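Local structure of Baccell_00875 (Bacteroides cellulosilyticus DSM 14838, 5NO8) at residues N385-D390 / K443-G448. The protein probably acts as a polysaccharide lyase that removes the L-rhamnose caps attached to glucuronic acid in complex arabinogalactan proteins. Numbering follows the deposited sequence.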
loop_
_atom_site.group_PDB
_atom_site.type_symbol
_atom_site.label_atom_id
_atom_site.label_comp_id
_atom_site.label_asym_id
_atom_site.label_seq_id
_atom_site.Cartn_x
_atom_site.Cartn_y
_atom_site.Cartn_z
ATOM N N ASN A 385 17.774 8.749 -8.547
ATOM C CA ASN A 385 16.930 9.706 -9.312
ATOM C C ASN A 385 16.847 11.095 -8.625
ATOM O O ASN A 385 15.895 11.368 -7.870
ATOM C CB ASN A 385 15.515 9.120 -9.558
ATOM C CG ASN A 385 14.850 9.681 -10.813
ATOM O OD1 ASN A 385 15.469 9.765 -11.877
ATOM N ND2 ASN A 385 13.579 10.051 -10.695
ATOM N N PRO A 386 17.845 11.979 -8.886
ATOM C CA PRO A 386 17.919 13.309 -8.257
ATOM C C PRO A 386 16.609 14.104 -8.237
ATOM O O PRO A 386 16.304 14.742 -7.225
ATOM C CB PRO A 386 18.960 14.037 -9.108
ATOM C CG PRO A 386 19.881 12.953 -9.550
ATOM C CD PRO A 386 19.019 11.737 -9.757
ATOM N N VAL A 387 15.847 14.062 -9.330
ATOM C CA VAL A 387 14.642 14.896 -9.461
ATOM C C VAL A 387 13.597 14.572 -8.363
ATOM O O VAL A 387 12.844 15.449 -7.933
ATOM C CB VAL A 387 14.044 14.816 -10.892
ATOM C CG1 VAL A 387 13.415 13.451 -11.171
ATOM C CG2 VAL A 387 13.037 15.932 -11.132
ATOM N N ASP A 388 13.584 13.331 -7.886
ATOM C CA ASP A 388 12.646 12.933 -6.836
ATOM C C ASP A 388 13.114 13.271 -5.411
ATOM O O ASP A 388 12.405 12.959 -4.446
ATOM C CB ASP A 388 12.269 11.455 -6.974
ATOM C CG ASP A 388 11.375 11.180 -8.190
ATOM O OD1 ASP A 388 10.421 11.952 -8.441
ATOM O OD2 ASP A 388 11.641 10.186 -8.909
ATOM N N ARG A 389 14.272 13.922 -5.277
ATOM C CA ARG A 389 14.773 14.389 -3.989
ATOM C C ARG A 389 15.054 15.898 -4.049
ATOM O O ARG A 389 15.852 16.424 -3.259
ATOM C CB ARG A 389 16.032 13.604 -3.604
ATOM C CG ARG A 389 15.786 12.103 -3.431
ATOM C CD ARG A 389 17.038 11.253 -3.652
ATOM N NE ARG A 389 16.718 9.843 -3.417
ATOM C CZ ARG A 389 16.084 9.041 -4.273
ATOM N NH1 ARG A 389 15.715 9.481 -5.489
ATOM N NH2 ARG A 389 15.812 7.772 -3.920
ATOM N N ASP A 390 14.362 16.590 -4.957
ATOM C CA ASP A 390 14.626 17.998 -5.182
ATOM C C ASP A 390 13.685 18.865 -4.342
ATOM O O ASP A 390 12.935 18.352 -3.507
ATOM C CB ASP A 390 14.651 18.320 -6.711
ATOM C CG ASP A 390 13.276 18.397 -7.377
ATOM O OD1 ASP A 390 12.182 18.299 -6.758
ATOM O OD2 ASP A 390 13.293 18.546 -8.627
ATOM N N LYS A 443 15.994 23.564 -15.360
ATOM C CA LYS A 443 16.541 22.794 -16.486
ATOM C C LYS A 443 15.978 21.377 -16.473
ATOM O O LYS A 443 16.170 20.628 -17.431
ATOM C CB LYS A 443 18.083 22.756 -16.438
ATOM N N ASN A 444 15.254 21.011 -15.408
ATOM C CA ASN A 444 14.731 19.654 -15.263
ATOM C C ASN A 444 13.272 19.575 -15.751
ATOM O O ASN A 444 12.786 20.497 -16.411
ATOM C CB ASN A 444 14.921 19.160 -13.817
ATOM C CG ASN A 444 15.345 17.713 -13.765
ATOM O OD1 ASN A 444 14.580 16.811 -14.142
ATOM N ND2 ASN A 444 16.572 17.479 -13.331
ATOM N N ARG A 445 12.578 18.484 -15.439
ATOM C CA ARG A 445 11.329 18.164 -16.120
ATOM C C ARG A 445 10.161 19.142 -15.849
ATOM O O ARG A 445 10.024 19.715 -14.750
ATOM C CB ARG A 445 10.905 16.716 -15.812
ATOM C CG ARG A 445 10.410 16.492 -14.387
ATOM C CD ARG A 445 10.255 15.021 -14.055
ATOM N NE ARG A 445 9.993 14.816 -12.628
ATOM C CZ ARG A 445 9.940 13.630 -12.014
ATOM N NH1 ARG A 445 10.127 12.501 -12.696
ATOM N NH2 ARG A 445 9.692 13.564 -10.696
ATOM N N ASN A 446 9.323 19.309 -16.871
ATOM C CA ASN A 446 8.109 20.085 -16.791
ATOM C C ASN A 446 7.003 19.034 -16.730
ATOM O O ASN A 446 6.657 18.428 -17.739
ATOM C CB ASN A 446 7.997 21.012 -18.012
ATOM C CG ASN A 446 6.745 21.869 -18.003
ATOM O OD1 ASN A 446 5.986 21.890 -17.046
ATOM N ND2 ASN A 446 6.520 22.586 -19.104
ATOM N N ARG A 447 6.459 18.815 -15.529
ATOM C CA ARG A 447 5.645 17.633 -15.214
ATOM C C ARG A 447 4.270 18.052 -14.700
ATOM O O ARG A 447 4.173 18.862 -13.787
ATOM C CB ARG A 447 6.414 16.839 -14.156
ATOM C CG ARG A 447 5.702 15.707 -13.446
ATOM C CD ARG A 447 6.567 15.290 -12.274
ATOM N NE ARG A 447 6.136 14.084 -11.578
ATOM C CZ ARG A 447 6.159 13.914 -10.242
ATOM N NH1 ARG A 447 5.792 12.743 -9.731
ATOM N NH2 ARG A 447 6.536 14.904 -9.407
ATOM N N GLY A 448 3.211 17.470 -15.254
ATOM C CA GLY A 448 1.842 17.950 -15.022
ATOM C C GLY A 448 1.384 17.876 -13.576
ATOM O O GLY A 448 0.615 18.720 -13.120
HETATM O O HOH W 1 10.397 15.831 -8.857
HETATM O O HOH W 2 9.931 9.884 -10.979
#
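V387 and D388, on the 3-10 turn 386-388, meet the side chain of R445 where two loops of the helical domain come together, one ahead of helix 396-409, the other leading into helix 448-465. The ionic part is a salt bridge: R445 NH2 donates to D388 OD1 at 2.9 Å. The N-H...O angle of 133° makes the bond bent, and planes 59° apart rule out a flat, two-pronged pairing. Two waters widen the grip, one joining R445 NH2 to V387 O, the other R445 NH1 to D388 OD2. D388 OD2 also accepts N385 ND2 at 2.6 Å, which should help fix the rotation of the carboxylate. Packing is the other component. V387 CG1 sits over the centre of the R445 guanidinium, 3.6 Å above its plane, with R447 NE off-centre on the opposite face; beyond the pair, R447 reaches E394 and E537. A methionine at R445 would probably leave D388 OD1 without its charged mate and both waters without a guanidinium donor. The V387 torsion (chi1 70°) puts CG2 opposite the backbone N, from where this methyl packs against N444 OD1 at 3.5 Å, the oxygen that also accepts R445 N at 2.9 Å in the carbonyl plane.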